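Local coordinates for protein peptide amidase (Stenotrophomonas maltophilia, PDB 1M22) that probably hydrolyses amide bonds as a peptide amidase of the amidase signature family, at residues R43-N55 / S146-I158. Sequence-based numbering, arbitrary orientation.
Sequences RTGPRLRAVIELN and SARGGQTRNPYRI
Leu48 and Arg49 lie beside Thr152 and Arg153, where the two segments come closest. The carbonyl O of Leu48 accepts a hydrogen bond from the backbone N of Arg153, 2.9 Å away, and the CA-H of Thr152 points at the same oxygen. Thr152 suits this buried place because its two branches do different work: OG1 donates to Arg49 O (2.8 Å) from above the carbonyl plane and also bonds Asn129, while CG2, anti to the backbone N, packs against the Leu48-Ala50 backbone. Beside them Leu48 sends CD2 onto Pro155 CB, 4.0 Å away, the two side chains crossing at about a right angle, and Ile158 CG2 touches both Leu48 CD2 and Pro46 CB. At the other end Ile52, its CG1 anti to the backbone N (chi1 -169°), lays CD1 beside Gly149 N at 3.7 Å; glycine lets this methyl lie directly against the backbone. The extended Arg148 passes Ile52 and reaches Glu53, its NH2 bridging to OE1 at 2.9 Å from above the carboxylate plane, with the two planes 83° apart. A water lodged between the segments links Arg49 O to Gly149 O.

The outer side is looser. Arg49 bends at chi3 to bring one guanidinium face over Gly149 O without a hydrogen bond, and a water joins Arg47 O to Gln151 O, carbonyls that cannot bond each other directly. The exposed guanidinium of Arg47 extends away from 146-158, as a long charged side chain can at a surface.

Ile52 and Glu53 form a classic beta bulge opposite Lys127 in edge strand 51-54 of the central mixed sheet. Helix 27-43 packs against Leu48 and Val51, while Val171 of helix 167-174 touches Leu48 and Ala50 of one segment and Thr152 and Pro155 of the other, so that one helix packs on both.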
loop_
_atom_site.group_PDB
_atom_site.type_symbol
_atom_site.label_atom_id
_atom_site.label_comp_id
_atom_site.label_asym_id
_atom_site.label_seq_id
_atom_site.Cartn_x
_atom_site.Cartn_y
_atom_site.Cartn_z
ATOM N N ARG A 43 -3.831 17.720 11.420
ATOM C CA ARG A 43 -5.074 18.326 11.880
ATOM C C ARG A 43 -5.065 19.846 11.722
ATOM O O ARG A 43 -6.109 20.458 11.499
ATOM C CB ARG A 43 -5.323 17.946 13.342
ATOM C CG ARG A 43 -6.649 18.427 13.900
ATOM C CD ARG A 43 -6.919 17.804 15.259
ATOM N NE ARG A 43 -5.825 18.042 16.194
ATOM C CZ ARG A 43 -5.783 17.566 17.433
ATOM N NH1 ARG A 43 -6.779 16.821 17.895
ATOM N NH2 ARG A 43 -4.743 17.833 18.212
ATOM N N THR A 44 -3.886 20.451 11.843
ATOM C CA THR A 44 -3.748 21.898 11.695
ATOM C C THR A 44 -2.651 22.201 10.677
ATOM O O THR A 44 -2.206 21.309 9.960
ATOM C CB THR A 44 -3.402 22.577 13.043
ATOM O OG1 THR A 44 -2.107 22.149 13.485
ATOM C CG2 THR A 44 -4.437 22.217 14.098
ATOM N N GLY A 45 -2.211 23.453 10.611
ATOM C CA GLY A 45 -1.178 23.810 9.655
ATOM C C GLY A 45 -1.620 23.481 8.240
ATOM O O GLY A 45 -2.702 23.898 7.827
ATOM N N PRO A 46 -0.816 22.725 7.472
ATOM C CA PRO A 46 -1.163 22.357 6.094
ATOM C C PRO A 46 -2.394 21.457 5.975
ATOM O O PRO A 46 -2.936 21.286 4.884
ATOM C CB PRO A 46 0.112 21.684 5.586
ATOM C CG PRO A 46 0.675 21.064 6.819
ATOM C CD PRO A 46 0.490 22.156 7.852
ATOM N N ARG A 47 -2.832 20.889 7.098
ATOM C CA ARG A 47 -4.013 20.027 7.130
ATOM C C ARG A 47 -3.933 18.880 6.127
ATOM O O ARG A 47 -4.774 18.760 5.235
ATOM C CB ARG A 47 -5.279 20.841 6.841
ATOM C CG ARG A 47 -5.572 21.959 7.820
ATOM C CD ARG A 47 -6.840 22.689 7.400
ATOM N NE ARG A 47 -7.142 23.830 8.257
ATOM C CZ ARG A 47 -8.164 24.656 8.067
ATOM N NH1 ARG A 47 -8.991 24.470 7.047
ATOM N NH2 ARG A 47 -8.359 25.672 8.897
ATOM N N LEU A 48 -2.928 18.028 6.282
ATOM C CA LEU A 48 -2.756 16.904 5.371
ATOM C C LEU A 48 -3.909 15.908 5.436
ATOM O O LEU A 48 -4.202 15.232 4.451
ATOM C CB LEU A 48 -1.442 16.187 5.677
ATOM C CG LEU A 48 -0.167 17.027 5.562
ATOM C CD1 LEU A 48 1.038 16.186 5.964
ATOM C CD2 LEU A 48 -0.004 17.541 4.139
ATOM N N ARG A 49 -4.556 15.827 6.596
ATOM C CA ARG A 49 -5.671 14.911 6.819
ATOM C C ARG A 49 -5.351 13.473 6.427
ATOM O O ARG A 49 -6.176 12.766 5.838
ATOM C CB ARG A 49 -6.924 15.388 6.083
ATOM C CG ARG A 49 -7.399 16.758 6.536
ATOM C CD ARG A 49 -8.896 16.914 6.361
ATOM N NE ARG A 49 -9.629 16.169 7.379
ATOM C CZ ARG A 49 -10.945 16.238 7.556
ATOM N NH1 ARG A 49 -11.681 17.023 6.780
ATOM N NH2 ARG A 49 -11.524 15.530 8.516
ATOM N N ALA A 50 -4.145 13.035 6.767
ATOM C CA ALA A 50 -3.732 11.669 6.470
ATOM C C ALA A 50 -4.288 10.699 7.513
ATOM O O ALA A 50 -4.535 9.530 7.214
ATOM C CB ALA A 50 -2.215 11.580 6.441
ATOM N N VAL A 51 -4.486 11.190 8.733
ATOM C CA VAL A 51 -4.977 10.368 9.833
ATOM C C VAL A 51 -6.462 10.598 10.087
ATOM O O VAL A 51 -6.875 11.691 10.476
ATOM C CB VAL A 51 -4.176 10.671 11.117
ATOM C CG1 VAL A 51 -4.677 9.816 12.262
ATOM C CG2 VAL A 51 -2.699 10.407 10.872
ATOM N N ILE A 52 -7.259 9.556 9.875
ATOM C CA ILE A 52 -8.703 9.645 10.049
ATOM C C ILE A 52 -9.146 9.406 11.498
ATOM O O ILE A 52 -10.188 9.908 11.921
ATOM C CB ILE A 52 -9.412 8.668 9.060
ATOM C CG1 ILE A 52 -10.915 8.943 9.024
ATOM C CG2 ILE A 52 -9.113 7.223 9.438
ATOM C CD1 ILE A 52 -11.649 8.173 7.936
ATOM N N GLU A 53 -8.357 8.658 12.264
ATOM C CA GLU A 53 -8.691 8.405 13.666
ATOM C C GLU A 53 -7.461 8.014 14.464
ATOM O O GLU A 53 -6.661 7.188 14.026
ATOM C CB GLU A 53 -9.748 7.296 13.801
ATOM C CG GLU A 53 -10.305 7.165 15.227
ATOM C CD GLU A 53 -11.262 5.993 15.418
ATOM O OE1 GLU A 53 -11.701 5.392 14.417
ATOM O OE2 GLU A 53 -11.582 5.680 16.585
ATOM N N LEU A 54 -7.307 8.611 15.639
ATOM C CA LEU A 54 -6.180 8.294 16.503
ATOM C C LEU A 54 -6.573 7.138 17.409
ATOM O O LEU A 54 -7.747 6.968 17.741
ATOM C CB LEU A 54 -5.805 9.501 17.366
ATOM C CG LEU A 54 -5.224 10.716 16.642
ATOM C CD1 LEU A 54 -5.089 11.876 17.615
ATOM C CD2 LEU A 54 -3.874 10.356 16.044
ATOM N N ASN A 55 -5.589 6.336 17.795
ATOM C CA ASN A 55 -5.839 5.222 18.692
ATOM C C ASN A 55 -5.791 5.775 20.112
ATOM O O ASN A 55 -4.748 6.245 20.563
ATOM C CB ASN A 55 -4.769 4.144 18.515
ATOM C CG ASN A 55 -4.911 3.013 19.515
ATOM O OD1 ASN A 55 -5.930 2.901 20.199
ATOM N ND2 ASN A 55 -3.896 2.163 19.597
ATOM N N SER A 146 -12.821 10.942 1.336
ATOM C CA SER A 146 -13.828 10.089 1.953
ATOM C C SER A 146 -14.733 11.021 2.757
ATOM O O SER A 146 -14.314 12.110 3.159
ATOM C CB SER A 146 -13.203 9.014 2.854
ATOM O OG SER A 146 -12.720 9.547 4.070
ATOM N N ALA A 147 -15.975 10.611 2.975
ATOM C CA ALA A 147 -16.904 11.452 3.715
ATOM C C ALA A 147 -16.483 11.627 5.169
ATOM O O ALA A 147 -16.623 12.710 5.739
ATOM C CB ALA A 147 -18.308 10.865 3.644
ATOM N N ARG A 148 -15.954 10.565 5.768
ATOM C CA ARG A 148 -15.539 10.624 7.161
ATOM C C ARG A 148 -14.176 11.274 7.375
ATOM O O ARG A 148 -13.958 11.944 8.384
ATOM C CB ARG A 148 -15.540 9.214 7.762
ATOM C CG ARG A 148 -15.117 9.152 9.218
ATOM C CD ARG A 148 -15.463 7.806 9.842
ATOM N NE ARG A 148 -15.001 7.710 11.224
ATOM C CZ ARG A 148 -13.905 7.064 11.607
ATOM N NH1 ARG A 148 -13.148 6.442 10.714
ATOM N NH2 ARG A 148 -13.557 7.048 12.886
ATOM N N GLY A 149 -13.263 11.091 6.426
ATOM C CA GLY A 149 -11.931 11.655 6.585
ATOM C C GLY A 149 -11.616 12.914 5.803
ATOM O O GLY A 149 -10.567 13.525 6.000
ATOM N N GLY A 150 -12.518 13.320 4.921
ATOM C CA GLY A 150 -12.252 14.506 4.137
ATOM C C GLY A 150 -11.222 14.234 3.057
ATOM O O GLY A 150 -11.040 13.094 2.621
ATOM N N GLN A 151 -10.524 15.285 2.646
ATOM C CA GLN A 151 -9.528 15.196 1.589
ATOM C C GLN A 151 -8.085 15.164 2.070
ATOM O O GLN A 151 -7.594 16.124 2.662
ATOM C CB GLN A 151 -9.699 16.382 0.642
ATOM C CG GLN A 151 -8.736 16.385 -0.527
ATOM C CD GLN A 151 -8.997 15.250 -1.492
ATOM O OE1 GLN A 151 -10.087 15.138 -2.057
ATOM N NE2 GLN A 151 -7.997 14.396 -1.686
ATOM N N THR A 152 -7.399 14.057 1.808
ATOM C CA THR A 152 -5.995 13.945 2.177
ATOM C C THR A 152 -5.211 14.719 1.115
ATOM O O THR A 152 -5.575 14.714 -0.060
ATOM C CB THR A 152 -5.555 12.466 2.213
ATOM O OG1 THR A 152 -6.275 11.789 3.253
ATOM C CG2 THR A 152 -4.058 12.346 2.482
ATOM N N ARG A 153 -4.138 15.384 1.531
ATOM C CA ARG A 153 -3.333 16.189 0.620
ATOM C C ARG A 153 -1.894 15.719 0.479
ATOM O O ARG A 153 -1.305 15.200 1.425
ATOM C CB ARG A 153 -3.343 17.650 1.082
ATOM C CG ARG A 153 -4.735 18.257 1.079
ATOM C CD ARG A 153 -4.768 19.651 1.673
ATOM N NE ARG A 153 -6.114 20.216 1.600
ATOM C CZ ARG A 153 -6.683 20.661 0.483
ATOM N NH1 ARG A 153 -6.028 20.617 -0.669
ATOM N NH2 ARG A 153 -7.916 21.149 0.516
ATOM N N ASN A 154 -1.332 15.914 -0.712
ATOM C CA ASN A 154 0.053 15.538 -0.973
ATOM C C ASN A 154 0.938 16.532 -0.218
ATOM O O ASN A 154 0.833 17.744 -0.421
ATOM C CB ASN A 154 0.337 15.618 -2.470
ATOM C CG ASN A 154 1.667 15.016 -2.842
ATOM O OD1 ASN A 154 2.697 15.341 -2.245
ATOM N ND2 ASN A 154 1.658 14.132 -3.838
ATOM N N PRO A 155 1.826 16.040 0.654
ATOM C CA PRO A 155 2.691 16.949 1.413
ATOM C C PRO A 155 3.725 17.724 0.604
ATOM O O PRO A 155 4.265 18.726 1.084
ATOM C CB PRO A 155 3.323 16.030 2.456
ATOM C CG PRO A 155 3.436 14.726 1.723
ATOM C CD PRO A 155 2.116 14.630 0.980
ATOM N N TYR A 156 4.005 17.275 -0.614
ATOM C CA TYR A 156 4.980 17.961 -1.455
ATOM C C TYR A 156 4.392 19.220 -2.084
ATOM O O TYR A 156 5.123 20.126 -2.475
ATOM C CB TYR A 156 5.525 17.016 -2.535
ATOM C CG TYR A 156 6.422 15.942 -1.960
ATOM C CD1 TYR A 156 5.886 14.790 -1.385
ATOM C CD2 TYR A 156 7.806 16.119 -1.914
ATOM C CE1 TYR A 156 6.707 13.844 -0.772
ATOM C CE2 TYR A 156 8.634 15.181 -1.302
ATOM C CZ TYR A 156 8.076 14.048 -0.732
ATOM O OH TYR A 156 8.892 13.125 -0.108
ATOM N N ARG A 157 3.067 19.265 -2.167
ATOM C CA ARG A 157 2.336 20.410 -2.713
ATOM C C ARG A 157 0.897 20.120 -2.304
ATOM O O ARG A 157 0.207 19.341 -2.956
ATOM C CB ARG A 157 2.488 20.455 -4.227
ATOM C CG ARG A 157 1.993 21.721 -4.877
ATOM C CD ARG A 157 2.466 21.690 -6.320
ATOM N NE ARG A 157 3.612 22.530 -6.461
ATOM C CZ ARG A 157 4.883 22.331 -6.788
ATOM N NH1 ARG A 157 5.472 21.183 -7.103
ATOM N NH2 ARG A 157 5.591 23.440 -6.774
ATOM N N ILE A 158 0.451 20.756 -1.224
ATOM C CA ILE A 158 -0.872 20.481 -0.665
ATOM C C ILE A 158 -2.099 20.704 -1.536
ATOM O O ILE A 158 -3.195 20.277 -1.181
ATOM C CB ILE A 158 -1.053 21.197 0.702
ATOM C CG1 ILE A 158 -0.913 22.712 0.548
ATOM C CG2 ILE A 158 -0.023 20.669 1.689
ATOM C CD1 ILE A 158 -2.143 23.395 -0.014
HETATM O O HOH W 1 -7.192 18.580 3.895
HETATM O O HOH W 2 -8.533 12.199 7.302
HETATM O O HOH W 3 -11.210 17.935 3.630
HETATM O O HOH W 4 -11.072 4.875 11.909
#